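Local atomic coordinates of transaminase (Bacillus megaterium, PDB entry 5G0A), a protein that probably catalyses S-selective, pyridoxal-5'-phosphate-dependent transfer of amino groups between amines and carbonyl compounds, as a class-III aminotransferase. Residues N63-I75 against A339-F353. Sequence-based numbering, arbitrary orientation.
Unlike the reference sequence in segment 63-75: Q69 (reference Pro).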
# COMPACT_ATOMS: atom_id res chain seq x y z
N ASN B 63 36.68 4.83 -8.87
CA ASN B 63 37.59 5.35 -7.82
C ASN B 63 39.07 5.08 -8.09
O ASN B 63 39.92 5.97 -7.94
CB ASN B 63 37.18 4.77 -6.45
CG ASN B 63 35.76 5.18 -6.05
OD1 ASN B 63 34.89 5.35 -6.92
ND2 ASN B 63 35.53 5.33 -4.75
N LEU B 64 39.37 3.86 -8.52
CA LEU B 64 40.76 3.45 -8.75
C LEU B 64 41.39 4.08 -10.00
O LEU B 64 42.61 3.97 -10.20
CB LEU B 64 40.83 1.93 -8.86
CG LEU B 64 42.15 1.27 -8.43
CD1 LEU B 64 42.24 1.24 -6.90
CD2 LEU B 64 42.19 -0.13 -8.99
N GLY B 65 40.58 4.74 -10.82
CA GLY B 65 40.98 5.12 -12.18
C GLY B 65 40.47 4.16 -13.24
O GLY B 65 40.25 2.97 -12.99
N GLN B 66 40.30 4.67 -14.45
CA GLN B 66 39.81 3.89 -15.57
C GLN B 66 40.86 2.90 -16.03
O GLN B 66 42.02 3.28 -16.23
CB GLN B 66 39.50 4.80 -16.75
CG GLN B 66 38.28 5.71 -16.56
CD GLN B 66 36.98 5.01 -16.90
OE1 GLN B 66 36.96 3.84 -17.31
NE2 GLN B 66 35.88 5.74 -16.76
N LYS B 67 40.44 1.66 -16.23
CA LYS B 67 41.29 0.64 -16.90
C LYS B 67 42.63 0.49 -16.19
O LYS B 67 43.73 0.57 -16.78
CB LYS B 67 41.45 0.96 -18.40
CG LYS B 67 41.89 -0.22 -19.26
CD LYS B 67 42.05 0.17 -20.73
CE LYS B 67 43.34 0.95 -20.99
NZ LYS B 67 43.15 1.85 -22.18
N ASN B 68 42.55 0.27 -14.88
CA ASN B 68 43.72 -0.04 -14.10
C ASN B 68 44.28 -1.39 -14.53
O ASN B 68 43.57 -2.40 -14.54
CB ASN B 68 43.37 -0.05 -12.61
CG ASN B 68 44.54 -0.50 -11.75
OD1 ASN B 68 44.76 -1.69 -11.58
ND2 ASN B 68 45.25 0.46 -11.18
N GLN B 69 45.56 -1.40 -14.90
CA GLN B 69 46.19 -2.60 -15.43
C GLN B 69 46.23 -3.76 -14.46
O GLN B 69 46.05 -4.91 -14.87
CB GLN B 69 47.59 -2.27 -15.96
CG GLN B 69 47.50 -1.27 -17.10
CD GLN B 69 46.58 -1.74 -18.21
OE1 GLN B 69 45.54 -1.13 -18.48
NE2 GLN B 69 46.93 -2.87 -18.83
N LYS B 70 46.45 -3.47 -13.17
CA LYS B 70 46.52 -4.54 -12.19
C LYS B 70 45.14 -5.22 -11.99
O LYS B 70 45.06 -6.45 -11.86
CB LYS B 70 47.07 -4.03 -10.86
CG LYS B 70 48.52 -3.56 -10.91
CD LYS B 70 48.97 -3.10 -9.53
CE LYS B 70 50.47 -2.86 -9.46
NZ LYS B 70 50.76 -1.88 -8.38
N VAL B 71 44.09 -4.40 -11.94
CA VAL B 71 42.73 -4.95 -11.82
C VAL B 71 42.37 -5.76 -13.05
O VAL B 71 41.91 -6.89 -12.94
CB VAL B 71 41.68 -3.86 -11.56
CG1 VAL B 71 40.27 -4.43 -11.65
CG2 VAL B 71 41.90 -3.27 -10.17
N ASN B 72 42.63 -5.21 -14.21
CA ASN B 72 42.28 -5.92 -15.43
C ASN B 72 43.07 -7.23 -15.60
O ASN B 72 42.50 -8.24 -16.03
CB ASN B 72 42.35 -4.98 -16.64
CG ASN B 72 41.16 -4.03 -16.69
OD1 ASN B 72 40.42 -3.87 -15.71
ND2 ASN B 72 40.94 -3.42 -17.85
N ALA B 73 44.36 -7.21 -15.24
CA ALA B 73 45.14 -8.46 -15.21
C ALA B 73 44.53 -9.48 -14.25
O ALA B 73 44.46 -10.69 -14.57
CB ALA B 73 46.60 -8.20 -14.87
N ALA B 74 44.07 -9.01 -13.09
CA ALA B 74 43.45 -9.89 -12.11
C ALA B 74 42.16 -10.51 -12.67
O ALA B 74 41.89 -11.67 -12.44
CB ALA B 74 43.17 -9.15 -10.82
N ILE B 75 41.35 -9.72 -13.37
CA ILE B 75 40.16 -10.27 -14.00
C ILE B 75 40.52 -11.30 -15.05
O ILE B 75 39.89 -12.35 -15.13
CB ILE B 75 39.26 -9.18 -14.60
CG1 ILE B 75 38.76 -8.24 -13.48
CG2 ILE B 75 38.04 -9.78 -15.29
CD1 ILE B 75 38.22 -6.92 -14.01
N ALA B 339 36.60 -11.42 -8.10
CA ALA B 339 38.03 -11.23 -8.44
C ALA B 339 38.38 -9.76 -8.66
O ALA B 339 39.43 -9.29 -8.20
CB ALA B 339 38.41 -12.09 -9.64
N ALA B 340 37.51 -9.03 -9.38
CA ALA B 340 37.62 -7.60 -9.58
C ALA B 340 37.60 -6.82 -8.27
O ALA B 340 38.45 -5.94 -8.04
CB ALA B 340 36.54 -7.10 -10.53
N VAL B 341 36.63 -7.12 -7.39
CA VAL B 341 36.57 -6.46 -6.09
C VAL B 341 37.88 -6.66 -5.31
O VAL B 341 38.45 -5.71 -4.78
CB VAL B 341 35.36 -6.95 -5.25
CG1 VAL B 341 35.41 -6.37 -3.84
CG2 VAL B 341 34.08 -6.51 -5.93
N CYS B 342 38.32 -7.91 -5.23
CA CYS B 342 39.56 -8.24 -4.52
C CYS B 342 40.73 -7.43 -5.03
O CYS B 342 41.45 -6.81 -4.25
CB CYS B 342 39.91 -9.73 -4.62
SG CYS B 342 38.91 -10.85 -3.64
N ALA B 343 40.89 -7.40 -6.35
CA ALA B 343 42.02 -6.67 -6.94
C ALA B 343 41.88 -5.16 -6.74
O ALA B 343 42.85 -4.48 -6.44
CB ALA B 343 42.19 -7.02 -8.40
N ASN B 344 40.67 -4.64 -6.91
CA ASN B 344 40.45 -3.21 -6.70
C ASN B 344 40.84 -2.79 -5.27
O ASN B 344 41.57 -1.81 -5.07
CB ASN B 344 38.96 -2.90 -6.94
CG ASN B 344 38.60 -1.48 -6.62
OD1 ASN B 344 39.07 -0.55 -7.26
ND2 ASN B 344 37.70 -1.31 -5.66
N LEU B 345 40.38 -3.56 -4.29
CA LEU B 345 40.65 -3.25 -2.88
C LEU B 345 42.14 -3.44 -2.56
O LEU B 345 42.72 -2.68 -1.76
CB LEU B 345 39.78 -4.12 -1.97
CG LEU B 345 38.27 -3.84 -2.11
CD1 LEU B 345 37.44 -4.67 -1.14
CD2 LEU B 345 38.00 -2.35 -1.95
N GLU B 346 42.75 -4.45 -3.17
CA GLU B 346 44.19 -4.73 -2.91
C GLU B 346 45.04 -3.59 -3.44
O GLU B 346 45.97 -3.16 -2.76
CB GLU B 346 44.60 -6.07 -3.51
CG GLU B 346 44.15 -7.23 -2.63
CD GLU B 346 44.17 -8.55 -3.35
OE1 GLU B 346 44.40 -8.57 -4.58
OE2 GLU B 346 43.93 -9.58 -2.69
N VAL B 347 44.71 -3.10 -4.64
CA VAL B 347 45.42 -1.96 -5.23
C VAL B 347 45.22 -0.68 -4.41
O VAL B 347 46.17 0.05 -4.13
CB VAL B 347 45.03 -1.73 -6.72
CG1 VAL B 347 45.71 -0.47 -7.26
CG2 VAL B 347 45.39 -2.93 -7.58
N MET B 348 43.96 -0.41 -4.05
CA MET B 348 43.62 0.71 -3.20
C MET B 348 44.44 0.69 -1.89
O MET B 348 44.95 1.72 -1.49
CB MET B 348 42.11 0.66 -2.91
CG MET B 348 41.44 2.00 -3.02
SD MET B 348 39.67 1.83 -2.79
CE MET B 348 39.07 2.05 -4.48
N MET B 349 44.57 -0.46 -1.25
CA MET B 349 45.33 -0.58 -0.01
C MET B 349 46.84 -0.43 -0.23
O MET B 349 47.52 0.34 0.47
CB MET B 349 45.04 -1.91 0.69
CG MET B 349 43.65 -2.02 1.31
SD MET B 349 43.40 -3.56 2.22
CE MET B 349 43.54 -4.74 0.88
N GLU B 350 47.36 -1.16 -1.22
CA GLU B 350 48.81 -1.23 -1.45
C GLU B 350 49.40 0.11 -1.91
O GLU B 350 50.55 0.43 -1.58
CB GLU B 350 49.14 -2.34 -2.45
CG GLU B 350 49.33 -1.87 -3.89
CD GLU B 350 49.22 -2.97 -4.93
OE1 GLU B 350 49.10 -4.16 -4.56
OE2 GLU B 350 49.24 -2.63 -6.13
N GLU B 351 48.61 0.88 -2.67
CA GLU B 351 49.09 2.14 -3.24
C GLU B 351 48.58 3.34 -2.47
O GLU B 351 48.81 4.49 -2.87
CB GLU B 351 48.74 2.25 -4.73
CG GLU B 351 49.35 1.12 -5.56
CD GLU B 351 49.22 1.30 -7.06
OE1 GLU B 351 48.83 2.39 -7.52
OE2 GLU B 351 49.51 0.33 -7.79
N ASN B 352 47.88 3.07 -1.36
CA ASN B 352 47.44 4.12 -0.45
C ASN B 352 46.54 5.16 -1.15
O ASN B 352 46.72 6.36 -1.01
CB ASN B 352 48.67 4.76 0.24
CG ASN B 352 49.65 3.72 0.80
OD1 ASN B 352 49.30 2.91 1.67
ND2 ASN B 352 50.87 3.72 0.29
N PHE B 353 45.56 4.68 -1.93
CA PHE B 353 44.65 5.59 -2.62
C PHE B 353 43.82 6.46 -1.66
O PHE B 353 43.45 7.58 -2.00
CB PHE B 353 43.67 4.81 -3.50
CG PHE B 353 44.20 4.47 -4.86
CD1 PHE B 353 45.36 3.71 -5.01
CD2 PHE B 353 43.51 4.87 -6.00
CE1 PHE B 353 45.84 3.39 -6.28
CE2 PHE B 353 43.99 4.56 -7.27
CZ PHE B 353 45.16 3.81 -7.40
O HOH W 1 47.91 0.46 -9.96
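L64 meets F353 through a CH-pi contact: its CD1 lies 3.9 Å from the ring centroid and 14° off the ring normal, hence over a face. The same methyl group touches V347 CG1 and M348 CG, so one branch touches three side chains of 339-353. With CG roughly anti to the backbone N (chi1 -151°) the branch end of L64 turns to helix 339-350, and L64 CD2 also lies 3.9 Å from V347 CG1. Cutting L64 back to an alanine would remove CD1 and CD2 and is likely to leave the F353 face without its methyl partner and open a gap beside V347 and M348.

Between the helices the evidence is of close packing. The axes of helix segments 69-75 and 339-350 come within 8.6 Å at 152°, a nearly antiparallel pairing, and small residues line the approach: A74 CB meets A343 CB at 3.4 Å, tighter than usual for two carbons. V71 fits as a knob into a hole formed by A340, A343, N344 and V347, while I75 CD1 rests on A340 CB.

Charge closes the more exposed side. K70, its chain extended, forms salt bridges from NZ to E350 OE2 (2.8 Å) and to E351 OE2 (2.6 Å); the first carboxylate is approached on its anti side, tilted from the carboxylate plane. A water donates to E351 OE2 and accepts from N68 ND2, while N68 OD1 caps helix 69-78 by accepting from V71 N (2.8 Å).

N344 OD1, which lies against L64, is hydrogen-bonded to S302 OG. Helix 335-350 packs on helix 69-78 and also touches helix 92-105, where Y93 and I101 meet A339 and L345, while N72 and I75 of helix 69-78 contact L79 of the second subunit.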